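Local coordinates for holo-[acyl-carrier-protein] synthase (Helicobacter pylori, PDB 5XUK) that belongs to the 4'-phosphopantetheinyl transferase superfamily and binds coenzyme A in a trimeric assembly, at residues R11-V16 and D38-I43. Residues are numbered along the deposited sequence; the frame is centred on the assembly and turned at random.
Sequences RIEKCV and DKSSSI. With COA (coenzyme A), chain B.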
ATOM      1  N   ARG A  11       0.367  13.574 -13.719  1.00 69.09           N
ATOM      2  CA  ARG A  11      -0.316  12.933 -14.846  1.00 69.07           C
ATOM      3  C   ARG A  11      -1.831  13.175 -14.787  1.00 73.30           C
ATOM      4  O   ARG A  11      -2.490  13.316 -15.825  1.00 72.32           O
ATOM      5  CB  ARG A  11      -0.009  11.429 -14.875  1.00 68.76           C
ATOM      6  CG  ARG A  11      -0.985  10.581 -15.677  1.00 71.38           C
ATOM      7  CD  ARG A  11      -0.547   9.122 -15.751  1.00 75.66           C
ATOM      8  NE  ARG A  11      -1.690   8.251 -16.037  1.00 76.84           N
ATOM      9  CZ  ARG A  11      -2.222   7.360 -15.201  1.00 77.72           C
ATOM     10  NH1 ARG A  11      -1.713   7.156 -13.988  1.00 77.13           N
ATOM     11  NH2 ARG A  11      -3.276   6.645 -15.590  1.00 79.40           N
ATOM     12  N   ILE A  12      -2.386  13.194 -13.578  1.00 72.92           N
ATOM     13  CA  ILE A  12      -3.786  13.562 -13.413  1.00 76.08           C
ATOM     14  C   ILE A  12      -3.985  15.032 -13.793  1.00 77.96           C
ATOM     15  O   ILE A  12      -4.884  15.341 -14.578  1.00 70.07           O
ATOM     16  CB  ILE A  12      -4.305  13.280 -11.989  1.00 75.98           C
ATOM     17  CG1 ILE A  12      -5.090  11.969 -11.982  1.00 72.05           C
ATOM     18  CG2 ILE A  12      -5.208  14.409 -11.503  1.00 74.01           C
ATOM     19  CD1 ILE A  12      -4.283  10.775 -12.429  1.00 71.09           C
ATOM     20  N   GLU A  13      -3.130  15.914 -13.269  1.00 78.74           N
ATOM     21  CA  GLU A  13      -3.158  17.346 -13.626  1.00 85.22           C
ATOM     22  C   GLU A  13      -3.209  17.581 -15.139  1.00 88.87           C
ATOM     23  O   GLU A  13      -4.008  18.385 -15.612  1.00 94.50           O
ATOM     24  CB  GLU A  13      -1.966  18.107 -13.015  1.00 84.66           C
ATOM     25  CG  GLU A  13      -2.146  18.418 -11.537  1.00 89.05           C
ATOM     26  CD  GLU A  13      -0.955  19.106 -10.886  1.00 94.07           C
ATOM     27  OE1 GLU A  13       0.196  18.812 -11.266  1.00 97.07           O
ATOM     28  OE2 GLU A  13      -1.170  19.931  -9.967  1.00 93.86           O
ATOM     29  N   LYS A  14      -2.376  16.872 -15.894  1.00 93.95           N
ATOM     30  CA  LYS A  14      -2.336  17.047 -17.349  1.00 95.80           C
ATOM     31  C   LYS A  14      -3.528  16.401 -18.061  1.00 89.03           C
ATOM     32  O   LYS A  14      -3.826  16.759 -19.194  1.00 93.10           O
ATOM     33  CB  LYS A  14      -1.000  16.552 -17.928  1.00102.54           C
ATOM     34  CG  LYS A  14       0.190  17.401 -17.486  1.00106.54           C
ATOM     35  CD  LYS A  14       1.522  16.915 -18.054  1.00114.30           C
ATOM     36  CE  LYS A  14       2.008  17.726 -19.256  1.00117.60           C
ATOM     37  NZ  LYS A  14       1.317  17.391 -20.534  1.00118.69           N
ATOM     38  N   CYS A  15      -4.208  15.464 -17.405  1.00 87.16           N
ATOM     39  CA  CYS A  15      -5.478  14.938 -17.918  1.00 90.60           C
ATOM     40  C   CYS A  15      -6.668  15.800 -17.470  1.00 95.78           C
ATOM     41  O   CYS A  15      -7.771  15.651 -17.990  1.00 99.64           O
ATOM     42  CB  CYS A  15      -5.691  13.488 -17.482  1.00 93.11           C
ATOM     43  SG  CYS A  15      -4.473  12.319 -18.134  1.00101.92           S
ATOM     44  N   VAL A  16      -6.446  16.687 -16.502  1.00 97.40           N
ATOM     45  CA  VAL A  16      -7.449  17.682 -16.100  1.00 97.85           C
ATOM     46  C   VAL A  16      -7.400  18.896 -17.050  1.00100.98           C
ATOM     47  O   VAL A  16      -8.204  19.816 -16.935  1.00101.95           O
ATOM     48  CB  VAL A  16      -7.260  18.109 -14.618  1.00 94.47           C
ATOM     49  CG1 VAL A  16      -8.204  19.240 -14.235  1.00 94.34           C
ATOM     50  CG2 VAL A  16      -7.480  16.921 -13.693  1.00 86.44           C
ATOM     51  N   ASP A  38     -11.577  20.903  -6.488  1.00 48.84           N
ATOM     52  CA  ASP A  38     -10.606  21.294  -7.527  1.00 53.47           C
ATOM     53  C   ASP A  38      -9.142  20.864  -7.251  1.00 51.46           C
ATOM     54  O   ASP A  38      -8.262  21.199  -8.041  1.00 47.24           O
ATOM     55  CB  ASP A  38     -10.600  22.820  -7.753  1.00 62.92           C
ATOM     56  CG  ASP A  38     -11.815  23.329  -8.531  1.00 76.23           C
ATOM     57  OD1 ASP A  38     -12.140  22.772  -9.611  1.00 82.40           O
ATOM     58  OD2 ASP A  38     -12.410  24.330  -8.067  1.00 75.85           O
ATOM     59  N   LYS A  39      -8.851  20.177  -6.147  1.00 49.26           N
ATOM     60  CA  LYS A  39      -7.441  19.908  -5.818  1.00 54.24           C
ATOM     61  C   LYS A  39      -6.929  18.700  -6.600  1.00 48.55           C
ATOM     62  O   LYS A  39      -7.419  17.588  -6.435  1.00 47.81           O
ATOM     63  CB  LYS A  39      -7.238  19.725  -4.315  1.00 58.37           C
ATOM     64  CG  LYS A  39      -7.519  21.002  -3.533  1.00 64.64           C
ATOM     65  CD  LYS A  39      -7.138  20.887  -2.062  1.00 71.59           C
ATOM     66  CE  LYS A  39      -8.168  20.113  -1.252  1.00 75.98           C
ATOM     67  NZ  LYS A  39      -7.887  20.177   0.214  1.00 82.21           N
ATOM     68  N   SER A  40      -5.953  18.931  -7.463  1.00 47.31           N
ATOM     69  CA  SER A  40      -5.372  17.839  -8.255  1.00 53.39           C
ATOM     70  C   SER A  40      -4.913  16.614  -7.433  1.00 47.90           C
ATOM     71  O   SER A  40      -5.020  15.490  -7.909  1.00 47.08           O
ATOM     72  CB  SER A  40      -4.207  18.362  -9.079  1.00 55.52           C
ATOM     73  OG  SER A  40      -3.143  18.725  -8.219  1.00 64.42           O
ATOM     74  N   SER A  41      -4.423  16.829  -6.212  1.00 45.26           N
ATOM     75  CA  SER A  41      -3.907  15.737  -5.391  1.00 46.86           C
ATOM     76  C   SER A  41      -5.048  14.880  -4.823  1.00 46.73           C
ATOM     77  O   SER A  41      -4.920  13.668  -4.708  1.00 46.01           O
ATOM     78  CB  SER A  41      -3.012  16.289  -4.263  1.00 49.39           C
ATOM     79  OG  SER A  41      -3.690  17.309  -3.529  1.00 57.60           O
ATOM     80  N   SER A  42      -6.165  15.517  -4.479  1.00 46.03           N
ATOM     81  CA  SER A  42      -7.389  14.817  -4.082  1.00 44.16           C
ATOM     82  C   SER A  42      -8.068  14.088  -5.248  1.00 40.68           C
ATOM     83  O   SER A  42      -8.715  13.057  -5.058  1.00 40.24           O
ATOM     84  CB  SER A  42      -8.404  15.810  -3.496  1.00 49.46           C
ATOM     85  OG  SER A  42      -7.852  16.568  -2.429  1.00 51.96           O
ATOM     86  N   ILE A  43      -7.971  14.648  -6.437  1.00 38.43           N
ATOM     87  CA  ILE A  43      -8.539  14.012  -7.617  1.00 42.06           C
ATOM     88  C   ILE A  43      -7.690  12.761  -7.953  1.00 40.84           C
ATOM     89  O   ILE A  43      -8.205  11.654  -8.019  1.00 42.63           O
ATOM     90  CB  ILE A  43      -8.618  15.006  -8.794  1.00 42.80           C
ATOM     91  CG1 ILE A  43      -9.639  16.111  -8.480  1.00 44.95           C
ATOM     92  CG2 ILE A  43      -9.026  14.297 -10.081  1.00 46.66           C
ATOM     93  CD1 ILE A  43      -9.553  17.302  -9.409  1.00 45.49           C
TER
HETATM   94  N1A COA B 201      -9.262   8.460   8.789  1.00 50.61           N
HETATM   95  C2A COA B 201      -8.811   7.868   7.662  1.00 49.48           C
HETATM   96  N3A COA B 201      -8.284   8.562   6.638  1.00 46.65           N
HETATM   97  C4A COA B 201      -8.202   9.901   6.691  1.00 49.02           C
HETATM   98  C5A COA B 201      -8.677  10.609   7.886  1.00 47.12           C
HETATM   99  C6A COA B 201      -9.230   9.790   8.979  1.00 50.37           C
HETATM  100  N6A COA B 201      -9.689  10.355  10.127  1.00 53.87           N
HETATM  101  N7A COA B 201      -8.476  11.918   7.662  1.00 50.43           N
HETATM  102  C8A COA B 201      -7.904  12.060   6.436  1.00 51.24           C
HETATM  103  N9A COA B 201      -7.757  10.838   5.859  1.00 52.15           N
HETATM  104  C1B COA B 201      -7.214  10.574   4.522  1.00 51.00           C
HETATM  105  C2B COA B 201      -7.989  11.394   3.484  1.00 51.34           C
HETATM  106  O2B COA B 201      -8.472  10.589   2.409  1.00 54.79           O
HETATM  107  C3B COA B 201      -6.994  12.394   2.945  1.00 53.22           C
HETATM  108  O3B COA B 201      -7.080  12.601   1.539  1.00 59.54           O
HETATM  109  P3B COA B 201      -8.217  13.544   0.860  1.00 65.60           P
HETATM  110  O7A COA B 201      -8.466  14.636   1.883  1.00 65.32           O
HETATM  111  O8A COA B 201      -7.557  14.095  -0.376  1.00 58.40           O
HETATM  112  O9A COA B 201      -9.350  12.557   0.641  1.00 63.26           O
HETATM  113  C4B COA B 201      -5.679  11.738   3.283  1.00 54.69           C
HETATM  114  O4B COA B 201      -5.861  11.001   4.490  1.00 52.10           O
HETATM  115  C5B COA B 201      -4.559  12.740   3.424  1.00 55.85           C
HETATM  116  O5B COA B 201      -3.474  12.085   2.808  1.00 62.18           O
HETATM  117  P1A COA B 201      -1.992  12.232   3.332  1.00 56.03           P
HETATM  118  O1A COA B 201      -1.549  13.524   2.678  1.00 61.13           O
HETATM  119  O2A COA B 201      -1.202  10.959   3.151  1.00 60.30           O
HETATM  120  O3A COA B 201      -2.251  12.327   4.894  1.00 73.46           O
HETATM  121  P2A COA B 201      -1.161  13.004   5.852  1.00 91.25           P
HETATM  122  O4A COA B 201      -0.033  12.016   6.115  1.00 87.61           O
HETATM  123  O5A COA B 201      -0.839  14.371   5.275  1.00 89.10           O
HETATM  124  O6A COA B 201      -2.080  13.192   7.174  1.00 94.76           O
HETATM  125  CBP COA B 201      -3.736  12.635   8.897  1.00 95.19           C
HETATM  126  CCP COA B 201      -3.286  12.453   7.445  1.00 92.49           C
HETATM  127  CDP COA B 201      -5.221  12.959   8.954  1.00 94.89           C
HETATM  128  CEP COA B 201      -3.500  11.340   9.662  1.00 89.82           C
HETATM  129  CAP COA B 201      -2.947  13.810   9.505  1.00100.93           C
HETATM  130  OAP COA B 201      -3.563  15.045   9.124  1.00 99.53           O
HETATM  131  C9P COA B 201      -2.840  13.785  10.999  1.00107.21           C
HETATM  132  O9P COA B 201      -3.810  13.527  11.696  1.00113.55           O
HETATM  133  N8P COA B 201      -1.633  14.086  11.483  1.00108.06           N
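Two helices of the 4'-phosphopantetheinyl transferase fold meet where helix 9-15 runs past the first turn of the long helix 40-56, and E13 and S40 make the polar half of the contact. Their CA atoms lie 5.8 Å apart, the nearest pair across the two segments. S40 OG donates a hydrogen bond to E13 OE2, 2.9 Å long, reaching the oxygen from above the carboxylate, 44° out of its plane. With chi1 at -78°, CG of E13 sits beside its own backbone N, and the extended chain beyond carries the acid across to the serine. On the serine side, CB is turned toward helix 9-15. E13 CG and S40 CB are modelled 3.2 Å apart, shorter than two such carbons normally come and so doubtful in detail.

One residue back, I12 supplies the apolar half. Its CG2 methyl does double duty: I12 CG2 lies 4.1 Å from I43 CG2, and I12 CG2 is also 3.8 Å from the backbone oxygen S40 O. The two CG2 methyls face each other, with the isoleucine side chains set at a slant. Both residues are buried, whereas E13 is exposed, so the contact grades from solvent-facing polar bond to greasy interior within a single turn.

K39 holds the N-cap position of helix 40-56, its carbonyl O accepting from I43 N at 3.0 Å. S42, part of the coenzyme A pocket, places OG 3.2 Å from phosphate oxygen O8A of the ligand. Around this pairing, I43 also packs on L24 and F27 of helix 21-27 and on C36 of helix 30-36, while R11 NH1 forms a salt bridge with D104 of the second subunit, just past strand 97-104 there, joining helix 9-15 to that neighbour.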